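PDB 2QEE: BH0493 protein from Bacillus halodurans C-125, which binds zinc and is a putative member of the amidohydrolase superfamily of metal-dependent enzymes. Local coordinates for residues H51-V54 against A55-M58; W69-K73 against R74-D78. All coordinates share one frame; numbering follows the deposited sequence.

Contact 1: H51-V54 against A55-M58; sequences HYLV and AEVM
A55 opens the second half of this short helix by donating its backbone N to H51 O at 3.1 Å, an almost straight bond with an N-H...O angle of 172°. Its CB also packs on Y52 O. E56 N reaches back to Y52 O at 3.3 Å, the longest of the four i to i+4 bonds that run from H51 to M58. With CG anti to its own carbonyl carbon (chi1 -68°) and the chain extended beyond it, the E56 side chain turns back along the helix: CG packs against Y52 O, and the chain passes L53 at a slant, with OE1 4.0 Å from L53 CD2. The carboxylate is buried but gripped at both ends, OE1 by a hydrogen bond to S92 OG and OE2 by a salt bridge to R316 of the second subunit. V57 N bonds to L53 O at 2.9 Å, and its CG1, set between the backbone N and the carbonyl carbon (chi1 72°), is thereby brought within 3.3 Å of V54 O. M58 closes the series, its N 3.0 Å from V54 O; its CG packs loosely on V54 CG1 at 4.4 Å before the thioether bends away. L53 packs on helix 93-104, and V54 on F68 and W69 of helix 65-70. At the start of the helix, the side chain of Y52 is about 7 Å from the bound zinc ion and near the zinc ligand D357. The chemistry implies two turns of alpha-helix whose buried E56 carboxylate is held by S92 and by R316 of the second subunit, a setting that would probably favour its ionised form.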
# COMPACT_ATOMS: atom_id res chain seq x y z
N HIS C 51 22.49 -2.52 13.89
CA HIS C 51 21.59 -1.53 14.49
C HIS C 51 20.12 -1.93 14.37
O HIS C 51 19.29 -1.51 15.18
CB HIS C 51 21.85 -0.12 13.97
CG HIS C 51 21.52 0.11 12.52
ND1 HIS C 51 20.25 0.42 12.08
CD2 HIS C 51 22.30 0.09 11.41
CE1 HIS C 51 20.27 0.62 10.77
NE2 HIS C 51 21.50 0.42 10.34
N TYR C 52 19.78 -2.71 13.34
CA TYR C 52 18.39 -3.19 13.25
C TYR C 52 18.02 -3.95 14.52
O TYR C 52 16.87 -3.88 14.98
CB TYR C 52 18.16 -4.14 12.05
CG TYR C 52 18.21 -3.57 10.66
CD1 TYR C 52 19.07 -2.53 10.31
CD2 TYR C 52 17.46 -4.16 9.61
CE1 TYR C 52 19.13 -2.06 8.99
CE2 TYR C 52 17.51 -3.67 8.26
CZ TYR C 52 18.35 -2.63 7.98
OH TYR C 52 18.41 -2.16 6.71
N LEU C 53 18.96 -4.72 15.05
CA LEU C 53 18.71 -5.53 16.23
C LEU C 53 18.79 -4.72 17.51
O LEU C 53 18.09 -5.04 18.46
CB LEU C 53 19.63 -6.75 16.30
CG LEU C 53 19.36 -7.80 15.18
CD1 LEU C 53 20.22 -9.02 15.38
CD2 LEU C 53 17.89 -8.21 15.19
N VAL C 54 19.61 -3.67 17.51
CA VAL C 54 19.56 -2.70 18.63
C VAL C 54 18.15 -2.08 18.81
O VAL C 54 17.56 -2.14 19.91
CB VAL C 54 20.63 -1.61 18.46
CG1 VAL C 54 20.54 -0.58 19.60
CG2 VAL C 54 22.01 -2.28 18.45
N ALA C 55 17.56 -1.62 17.70
CA ALA C 55 16.18 -1.10 17.76
C ALA C 55 15.26 -2.18 18.34
O ALA C 55 14.48 -1.93 19.27
CB ALA C 55 15.72 -0.71 16.35
N GLU C 56 15.36 -3.42 17.84
CA GLU C 56 14.43 -4.44 18.29
C GLU C 56 14.61 -4.81 19.77
O GLU C 56 13.63 -4.95 20.47
CB GLU C 56 14.52 -5.68 17.38
CG GLU C 56 13.97 -5.34 15.97
CD GLU C 56 14.05 -6.52 15.01
OE1 GLU C 56 13.89 -7.68 15.47
OE2 GLU C 56 14.26 -6.22 13.81
N VAL C 57 15.86 -4.89 20.24
CA VAL C 57 16.07 -5.35 21.64
C VAL C 57 15.56 -4.24 22.59
O VAL C 57 14.98 -4.51 23.66
CB VAL C 57 17.56 -5.72 21.94
CG1 VAL C 57 18.51 -4.47 22.03
CG2 VAL C 57 17.64 -6.60 23.16
N MET C 58 15.70 -3.00 22.12
CA MET C 58 15.26 -1.88 22.98
C MET C 58 13.73 -1.85 23.19
O MET C 58 13.25 -1.26 24.16
CB MET C 58 15.83 -0.53 22.51
CG MET C 58 17.37 -0.34 22.61
SD MET C 58 18.17 -0.85 24.21
CE MET C 58 17.16 0.10 25.18

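Contact 2: W69-K73 against R74-D78; sequences WAMSK and REQAD
S72 has OG between its backbone N and carbonyl carbon (chi1 62°), facing the first turn of helix 73-86, while E75, with CG anti to the carbonyl carbon, sends its carboxylate back to meet it. The two form a capping box: S72 OG accepts from E75 N at 3.1 Å, and E75 OE1 accepts from S72 N at 3.1 Å, the donor standing 49° out of the carboxylate plane. M71 packs beside the box, its CB 3.5 Å from E75 OE1 and its terminal CE 3.5 Å from Q76 CG. The amide of Q76 stands 78° from the W69 ring plane, with NE2 3.7 Å from W69 CE3. One water joins Q76 NE2 to W69 O; another, 2.6 Å from Q76 OE1, receives a bond from K73 NZ, and NE2 also donates to F68 O. Replacing Q76 by an alanine is likely to leave F68 O and both waters without their amide partner and to open a gap beside M71 CE. S72 thus caps the N-terminus of helix 73-86 just after helix 65-70 ends, while R74 pairs with D45 of helix 44-48, K73 NZ bonds to T49, and D78 pairs with R118 of helix 114-122.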
# COMPACT_ATOMS: atom_id res chain seq x y z
N TRP C 69 25.03 0.89 25.69
CA TRP C 69 26.17 1.41 24.97
C TRP C 69 27.46 1.25 25.78
O TRP C 69 28.56 1.21 25.21
CB TRP C 69 25.93 2.86 24.61
CG TRP C 69 24.91 3.04 23.52
CD1 TRP C 69 23.86 3.91 23.52
CD2 TRP C 69 24.85 2.34 22.27
NE1 TRP C 69 23.14 3.80 22.34
CE2 TRP C 69 23.73 2.83 21.56
CE3 TRP C 69 25.63 1.33 21.67
CZ2 TRP C 69 23.36 2.35 20.30
CZ3 TRP C 69 25.26 0.84 20.43
CH2 TRP C 69 24.15 1.37 19.74
N ALA C 70 27.28 1.15 27.10
CA ALA C 70 28.40 0.94 28.06
C ALA C 70 28.89 -0.51 28.08
O ALA C 70 30.00 -0.79 28.60
CB ALA C 70 27.98 1.36 29.50
N MET C 71 28.06 -1.44 27.61
CA MET C 71 28.47 -2.82 27.52
C MET C 71 29.48 -3.04 26.41
O MET C 71 29.56 -2.25 25.45
CB MET C 71 27.27 -3.75 27.29
CG MET C 71 26.27 -3.87 28.46
SD MET C 71 24.85 -4.90 27.97
CE MET C 71 24.37 -4.05 26.50
N SER C 72 30.29 -4.10 26.55
CA SER C 72 31.21 -4.51 25.49
C SER C 72 30.39 -5.09 24.33
O SER C 72 29.26 -5.48 24.54
CB SER C 72 32.15 -5.62 25.97
OG SER C 72 31.45 -6.80 26.35
N LYS C 73 30.99 -5.16 23.15
CA LYS C 73 30.30 -5.85 22.03
C LYS C 73 29.80 -7.26 22.43
O LYS C 73 28.63 -7.63 22.17
CB LYS C 73 31.13 -5.85 20.75
CG LYS C 73 30.23 -6.13 19.50
CD LYS C 73 30.77 -5.57 18.22
CE LYS C 73 30.53 -4.06 18.14
NZ LYS C 73 29.23 -3.76 17.44
N ARG C 74 30.63 -8.06 23.11
CA ARG C 74 30.19 -9.39 23.51
C ARG C 74 28.97 -9.34 24.41
O ARG C 74 28.03 -10.12 24.24
CB ARG C 74 31.30 -10.21 24.18
CG ARG C 74 30.96 -11.73 24.38
CD ARG C 74 32.08 -12.53 25.13
NE ARG C 74 32.92 -13.49 24.38
CZ ARG C 74 33.18 -13.53 23.06
NH1 ARG C 74 32.66 -12.65 22.20
NH2 ARG C 74 33.98 -14.48 22.60
N GLU C 75 28.98 -8.43 25.39
CA GLU C 75 27.85 -8.30 26.33
C GLU C 75 26.57 -7.86 25.62
O GLU C 75 25.50 -8.39 25.94
CB GLU C 75 28.16 -7.31 27.46
CG GLU C 75 29.18 -7.88 28.44
CD GLU C 75 29.87 -6.83 29.30
OE1 GLU C 75 29.63 -5.62 29.14
OE2 GLU C 75 30.67 -7.25 30.16
N GLN C 76 26.70 -6.91 24.69
CA GLN C 76 25.54 -6.44 23.88
C GLN C 76 24.98 -7.64 23.11
O GLN C 76 23.77 -7.89 23.14
CB GLN C 76 25.99 -5.36 22.92
CG GLN C 76 26.29 -4.00 23.59
CD GLN C 76 26.92 -3.02 22.63
OE1 GLN C 76 27.34 -3.39 21.54
NE2 GLN C 76 27.05 -1.77 23.05
N ALA C 77 25.87 -8.39 22.46
CA ALA C 77 25.44 -9.56 21.68
C ALA C 77 24.76 -10.61 22.54
O ALA C 77 23.75 -11.19 22.16
CB ALA C 77 26.63 -10.13 20.91
N ASP C 78 25.30 -10.89 23.73
CA ASP C 78 24.68 -11.77 24.67
C ASP C 78 23.25 -11.30 25.06
O ASP C 78 22.33 -12.11 25.16
CB ASP C 78 25.51 -11.81 25.98
CG ASP C 78 26.78 -12.62 25.88
OD1 ASP C 78 26.94 -13.44 24.95
OD2 ASP C 78 27.61 -12.47 26.80
O HOH W 1 28.98 0.42 22.63
O HOH W 2 27.69 -2.20 19.25

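Overall arrangement
Contact 1 comes first along the chain and lies wholly within helix 51-58; contact 2 follows in series, spanning the end of helix 65-70 and the start of helix 73-86. Their centres are 13 Å apart, on the same side of the chain's centre, and they meet where V54 CG1 packs 4.1 Å from W69 CH2. Helix 73-86 also links them, since I80 and E83, beyond contact 2, pack on V57. Both belong to the helical stretch of chain between strands 24-26 and 139-143; contact 1 is the more buried of the two, reaching toward the zinc site and the second subunit, whereas contact 2 is farther out and away from the annotated sites.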